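Local atomic coordinates of protein CPn_0803/CP_1068/CPj0803/CpB0832 (Chlamydophila pneumoniae, PDB entry 3Q9D), a protein that is of unknown function but may form part of the needle tip of the chlamydial type III secretion system. Residues A[49-54]-A[93-98]; A[76-81]-A[87-92]. All blocks are in the same frame, centred on the assembly; numbering follows the deposited sequence.

Interaction 1 (A[49-54]-A[93-98]); sequences NVFLLL and FEMLIN
The terminal methyl of Met-95 meets the Phe-51 ring obliquely, its CE 4.1 Å from CE1 of Phe-51. The methionine spans the gap by being long: in the conformer modelled here (a second was also deposited), CG is anti to the backbone N (chi1 173°), the chain runs on extended through chi2, and it bends at the sulfur to bring the methyl up to the ring. One turn further along helix 48-61, Leu-54 CD2 meets Leu-96 CD1 methyl to methyl at 4.3 Å, while on the other helix this partner directly follows Met-95. The backbones stay well apart, with the CA atoms of Leu-54 and Leu-96 still 11.1 Å from each other, so between 49-54 and 93-98 only side-chain ends meet. All four residues are buried.

On the far side of helix 86-98, Asn-98 ND2 donates to Glu-94 OE1 at 2.9 Å, a bond one turn long that stays within that helix. Helix 107-133 also packs on this contact, with Met-95 resting on Ala-113 and Ile-117, while Leu-54 touches Val-77 of helix 70-82. Apolar side chains meeting between helices, with no hydrogen bond across, make this part of the hydrophobic core of a helical bundle near the N terminus.

Interaction 2 (A[76-81]-A[87-92]); sequences NVVFNC and EIANFF
Val-78 and Phe-79 pack against Ala-89 and Phe-92 where two helices come close: the axes of segments 76-81 and 87-92 approach to 8.6 Å and run roughly antiparallel at 139°. Everything that crosses is van der Waals contact. Val-78 does most of it with one branch: CG1, anti to the backbone N (chi1 174°), sits 3.6 Å from the carbonyl O of Ala-89 and 4.0 Å from CB of Phe-92, thus wedging between successive turns of the other helix. The small side chain of Ala-89 is what lets the backbones approach, the CA atoms of Phe-79 and Ala-89 being 5.8 Å apart.

An aromatic contact borders this core. The CA-CB bond of Phe-79 points away from helix 86-98, yet the ring swings back, and its CE1 lies 3.8 Å from CB of Ala-89, with CD1 equally near. Within the second helix, Phe-91 CD2 lies 4.0 Å above the centre of the Phe-92 ring, covering one of its faces.

The pair of helices forms a helical hairpin laid over helix 48-61, whose Leu-54 touches Phe-92 and whose Asn-57 touches Val-77. Phe-79 meets Phe-93 edge-to-face, and Asn-76 packs on Phe-139 of a second subunit, in strand 137-147 of that copy.

From the N terminus the chain runs through helix 48-61, then helix 70-82, then helix 86-98. Interaction 2 closes the short loop between the last two, and it is nested inside the much longer loop that interaction 1 closes by bringing helix 86-98 back to helix 48-61. Both contacts therefore use helix 86-98, through consecutive segments, and their centres lie about 7 Å apart. They merge into one core: Phe-93 CE1, from the segment 93-98, lies 3.5 Å from Val-78 CB in the segment 76-81. Together they tie the first three helices into a compact bundle at one end of the elongated subunit.

Interaction 1 (A[49-54]-A[93-98])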
loop_
_atom_site.group_PDB
_atom_site.type_symbol
_atom_site.label_atom_id
_atom_site.label_comp_id
_atom_site.label_asym_id
_atom_site.label_seq_id
_atom_site.Cartn_x
_atom_site.Cartn_y
_atom_site.Cartn_z
ATOM N N ASN A 49 -17.382 9.006 -36.040
ATOM C CA ASN A 49 -17.341 7.870 -35.151
ATOM C C ASN A 49 -15.996 7.761 -34.430
ATOM O O ASN A 49 -15.944 7.266 -33.302
ATOM C CB ASN A 49 -17.664 6.586 -35.909
ATOM C CG ASN A 49 -18.385 5.575 -35.045
ATOM O OD1 ASN A 49 -19.142 5.942 -34.140
ATOM N ND2 ASN A 49 -18.148 4.294 -35.307
ATOM N N VAL A 50 -14.920 8.238 -35.065
ATOM C CA VAL A 50 -13.576 8.126 -34.500
ATOM C C VAL A 50 -13.424 8.981 -33.241
ATOM O O VAL A 50 -12.826 8.557 -32.264
ATOM C CB VAL A 50 -12.480 8.516 -35.526
ATOM C CG1 VAL A 50 -11.094 8.406 -34.907
ATOM C CG2 VAL A 50 -12.578 7.639 -36.767
ATOM N N PHE A 51 -13.959 10.197 -33.284
ATOM C CA PHE A 51 -13.899 11.068 -32.130
ATOM C C PHE A 51 -14.685 10.456 -30.992
ATOM O O PHE A 51 -14.299 10.581 -29.836
ATOM C CB PHE A 51 -14.449 12.456 -32.448
ATOM C CG PHE A 51 -13.525 13.286 -33.310
ATOM C CD1 PHE A 51 -12.622 14.165 -32.733
ATOM C CD2 PHE A 51 -13.550 13.167 -34.695
ATOM C CE1 PHE A 51 -11.768 14.920 -33.519
ATOM C CE2 PHE A 51 -12.696 13.920 -35.486
ATOM C CZ PHE A 51 -11.805 14.796 -34.892
ATOM N N LEU A 52 -15.841 9.878 -31.307
ATOM C CA LEU A 52 -16.678 9.260 -30.284
ATOM C C LEU A 52 -16.022 8.044 -29.636
ATOM O O LEU A 52 -16.043 7.892 -28.418
ATOM C CB LEU A 52 -18.034 8.867 -30.872
ATOM C CG LEU A 52 -19.116 8.470 -29.864
ATOM C CD1 LEU A 52 -19.330 9.574 -28.842
ATOM C CD2 LEU A 52 -20.416 8.131 -30.574
ATOM N N LEU A 53 -15.458 7.170 -30.462
ATOM C CA LEU A 53 -14.764 5.988 -29.968
ATOM C C LEU A 53 -13.538 6.374 -29.145
ATOM O O LEU A 53 -13.264 5.779 -28.106
ATOM C CB LEU A 53 -14.350 5.087 -31.131
ATOM C CG LEU A 53 -15.247 3.884 -31.423
ATOM C CD1 LEU A 53 -15.923 4.041 -32.775
ATOM C CD2 LEU A 53 -14.440 2.597 -31.372
ATOM N N LEU A 54 -12.807 7.378 -29.619
ATOM C CA LEU A 54 -11.614 7.847 -28.933
ATOM C C LEU A 54 -11.969 8.411 -27.567
ATOM O O LEU A 54 -11.277 8.157 -26.584
ATOM C CB LEU A 54 -10.905 8.910 -29.770
ATOM C CG LEU A 54 -9.600 9.471 -29.206
ATOM C CD1 LEU A 54 -8.604 8.354 -28.953
ATOM C CD2 LEU A 54 -9.021 10.510 -30.149
ATOM N N PHE A 93 -2.114 13.002 -31.352
ATOM C CA PHE A 93 -1.041 13.350 -30.411
ATOM C C PHE A 93 -0.827 14.874 -30.325
ATOM O O PHE A 93 -0.718 15.419 -29.239
ATOM C CB PHE A 93 0.277 12.663 -30.792
ATOM C CG PHE A 93 0.292 11.167 -30.512
ATOM C CD1 PHE A 93 -0.222 10.659 -29.319
ATOM C CD2 PHE A 93 0.814 10.278 -31.442
ATOM C CE1 PHE A 93 -0.198 9.257 -29.051
ATOM C CE2 PHE A 93 0.839 8.891 -31.191
ATOM C CZ PHE A 93 0.321 8.390 -29.994
ATOM N N GLU A 94 -0.739 15.550 -31.464
ATOM C CA GLU A 94 -0.630 17.022 -31.450
ATOM C C GLU A 94 -1.823 17.637 -30.719
ATOM O O GLU A 94 -1.673 18.516 -29.863
ATOM C CB GLU A 94 -0.602 17.566 -32.876
ATOM C CG GLU A 94 0.632 17.216 -33.663
ATOM C CD GLU A 94 1.865 17.946 -33.163
ATOM O OE1 GLU A 94 1.744 18.744 -32.205
ATOM O OE2 GLU A 94 2.952 17.722 -33.741
ATOM N N MET A 95 -3.019 17.165 -31.060
ATOM C CA MET A 95 -4.244 17.656 -30.434
ATOM C C MET A 95 -4.228 17.459 -28.908
ATOM O O MET A 95 -4.418 18.416 -28.133
ATOM C CB MET A 95 -5.463 16.935 -31.023
ATOM C CG MET A 95 -6.767 17.267 -30.302
ATOM S SD MET A 95 -8.129 16.131 -30.678
ATOM C CE MET A 95 -8.035 16.106 -32.467
ATOM N N LEU A 96 -3.991 16.221 -28.479
ATOM C CA LEU A 96 -4.180 15.825 -27.067
ATOM C C LEU A 96 -2.966 16.051 -26.159
ATOM O O LEU A 96 -3.116 16.240 -24.954
ATOM C CB LEU A 96 -4.623 14.361 -26.983
ATOM C CG LEU A 96 -5.976 14.084 -27.649
ATOM C CD1 LEU A 96 -6.265 12.593 -27.669
ATOM C CD2 LEU A 96 -7.077 14.835 -26.919
ATOM N N ILE A 97 -1.769 16.010 -26.733
ATOM C CA ILE A 97 -0.563 16.304 -25.961
ATOM C C ILE A 97 -0.251 17.803 -26.001
ATOM O O ILE A 97 0.031 18.408 -24.965
ATOM C CB ILE A 97 0.647 15.488 -26.460
ATOM C CG1 ILE A 97 0.444 13.995 -26.173
ATOM C CG2 ILE A 97 1.922 15.957 -25.798
ATOM C CD1 ILE A 97 1.503 13.098 -26.872
ATOM N N ASN A 98 -0.347 18.408 -27.187
ATOM C CA ASN A 98 0.002 19.825 -27.363
ATOM C C ASN A 98 -1.169 20.818 -27.435
ATOM O O ASN A 98 -0.940 22.014 -27.496
ATOM C CB ASN A 98 0.892 20.006 -28.602
ATOM C CG ASN A 98 2.224 19.312 -28.449
ATOM O OD1 ASN A 98 2.696 19.136 -27.331
ATOM N ND2 ASN A 98 2.834 18.902 -29.563
#

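Interaction 2 (A[76-81]-A[87-92])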
loop_
_atom_site.group_PDB
_atom_site.type_symbol
_atom_site.label_atom_id
_atom_site.label_comp_id
_atom_site.label_asym_id
_atom_site.label_seq_id
_atom_site.Cartn_x
_atom_site.Cartn_y
_atom_site.Cartn_z
ATOM N N ASN A 76 -1.187 3.740 -26.793
ATOM C CA ASN A 76 -1.746 2.525 -27.407
ATOM C C ASN A 76 -3.174 2.758 -27.929
ATOM O O ASN A 76 -3.528 2.294 -29.007
ATOM C CB ASN A 76 -1.725 1.368 -26.408
ATOM C CG ASN A 76 -2.263 0.075 -26.999
ATOM O OD1 ASN A 76 -1.676 -0.474 -27.925
ATOM N ND2 ASN A 76 -3.385 -0.408 -26.471
ATOM N N VAL A 77 -3.967 3.509 -27.166
ATOM C CA VAL A 77 -5.306 3.922 -27.584
ATOM C C VAL A 77 -5.260 4.753 -28.865
ATOM O O VAL A 77 -6.035 4.530 -29.797
ATOM C CB VAL A 77 -5.997 4.743 -26.460
ATOM C CG1 VAL A 77 -7.196 5.538 -27.004
ATOM C CG2 VAL A 77 -6.437 3.798 -25.327
ATOM N N VAL A 78 -4.336 5.706 -28.924
ATOM C CA VAL A 78 -4.206 6.507 -30.137
ATOM C C VAL A 78 -3.780 5.653 -31.339
ATOM O O VAL A 78 -4.363 5.762 -32.422
ATOM C CB VAL A 78 -3.238 7.695 -29.943
ATOM C CG1 VAL A 78 -3.022 8.417 -31.285
ATOM C CG2 VAL A 78 -3.812 8.681 -28.910
ATOM N N PHE A 79 -2.783 4.796 -31.151
ATOM C CA PHE A 79 -2.329 3.958 -32.250
ATOM C C PHE A 79 -3.440 3.021 -32.722
ATOM O O PHE A 79 -3.648 2.860 -33.925
ATOM C CB PHE A 79 -1.047 3.205 -31.880
ATOM C CG PHE A 79 0.183 4.083 -31.888
ATOM C CD1 PHE A 79 0.486 4.861 -33.000
ATOM C CD2 PHE A 79 1.025 4.141 -30.783
ATOM C CE1 PHE A 79 1.615 5.681 -33.013
ATOM C CE2 PHE A 79 2.160 4.946 -30.790
ATOM C CZ PHE A 79 2.449 5.725 -31.906
ATOM N N ASN A 80 -4.176 2.436 -31.779
ATOM C CA ASN A 80 -5.308 1.568 -32.124
ATOM C C ASN A 80 -6.324 2.329 -32.960
ATOM O O ASN A 80 -6.817 1.830 -33.961
ATOM C CB ASN A 80 -5.993 0.995 -30.863
ATOM C CG ASN A 80 -5.193 -0.129 -30.223
ATOM O OD1 ASN A 80 -4.241 -0.633 -30.815
ATOM N ND2 ASN A 80 -5.590 -0.539 -29.016
ATOM N N CYS A 81 -6.634 3.544 -32.538
ATOM C CA CYS A 81 -7.582 4.376 -33.269
ATOM C C CYS A 81 -7.057 4.747 -34.666
ATOM O O CYS A 81 -7.816 4.745 -35.637
ATOM C CB CYS A 81 -7.948 5.628 -32.462
ATOM S SG CYS A 81 -9.127 5.341 -31.100
ATOM N N GLU A 87 -0.299 9.415 -39.856
ATOM C CA GLU A 87 -0.777 10.800 -39.937
ATOM C C GLU A 87 -1.968 11.039 -39.000
ATOM O O GLU A 87 -2.143 12.132 -38.466
ATOM C CB GLU A 87 -1.152 11.171 -41.373
ATOM C CG GLU A 87 -2.091 10.187 -42.039
ATOM C CD GLU A 87 -1.354 9.062 -42.760
ATOM O OE1 GLU A 87 -0.418 8.463 -42.173
ATOM O OE2 GLU A 87 -1.713 8.785 -43.927
ATOM N N ILE A 88 -2.776 10.009 -38.798
ATOM C CA ILE A 88 -3.929 10.109 -37.894
ATOM C C ILE A 88 -3.452 10.063 -36.439
ATOM O O ILE A 88 -3.885 10.859 -35.621
ATOM C CB ILE A 88 -4.943 9.000 -38.156
ATOM C CG1 ILE A 88 -5.617 9.202 -39.515
ATOM C CG2 ILE A 88 -6.002 8.948 -37.049
ATOM C CD1 ILE A 88 -6.489 8.031 -39.899
ATOM N N ALA A 89 -2.550 9.134 -36.130
ATOM C CA ALA A 89 -1.928 9.103 -34.811
ATOM C C ALA A 89 -1.331 10.467 -34.457
ATOM O O ALA A 89 -1.560 10.993 -33.359
ATOM C CB ALA A 89 -0.853 8.016 -34.749
ATOM N N ASN A 90 -0.543 11.035 -35.371
ATOM C CA ASN A 90 0.095 12.319 -35.094
ATOM C C ASN A 90 -0.916 13.447 -34.923
ATOM O O ASN A 90 -0.705 14.358 -34.128
ATOM C CB ASN A 90 1.109 12.682 -36.178
ATOM C CG ASN A 90 2.345 11.812 -36.117
ATOM O OD1 ASN A 90 2.610 11.159 -35.099
ATOM N ND2 ASN A 90 3.114 11.805 -37.194
ATOM N N PHE A 91 -2.007 13.383 -35.672
ATOM C CA PHE A 91 -3.052 14.386 -35.529
ATOM C C PHE A 91 -3.559 14.377 -34.089
ATOM O O PHE A 91 -3.651 15.424 -33.448
ATOM C CB PHE A 91 -4.201 14.112 -36.495
ATOM C CG PHE A 91 -5.384 15.014 -36.293
ATOM C CD1 PHE A 91 -5.294 16.365 -36.581
ATOM C CD2 PHE A 91 -6.581 14.513 -35.814
ATOM C CE1 PHE A 91 -6.375 17.209 -36.394
ATOM C CE2 PHE A 91 -7.672 15.351 -35.631
ATOM C CZ PHE A 91 -7.562 16.703 -35.921
ATOM N N PHE A 92 -3.879 13.194 -33.575
ATOM C CA PHE A 92 -4.402 13.103 -32.209
ATOM C C PHE A 92 -3.372 13.389 -31.122
ATOM O O PHE A 92 -3.706 13.968 -30.086
ATOM C CB PHE A 92 -5.108 11.762 -31.976
ATOM C CG PHE A 92 -6.468 11.685 -32.625
ATOM C CD1 PHE A 92 -7.476 12.566 -32.247
ATOM C CD2 PHE A 92 -6.740 10.736 -33.599
ATOM C CE1 PHE A 92 -8.734 12.510 -32.840
ATOM C CE2 PHE A 92 -7.985 10.667 -34.197
ATOM C CZ PHE A 92 -8.985 11.553 -33.820
#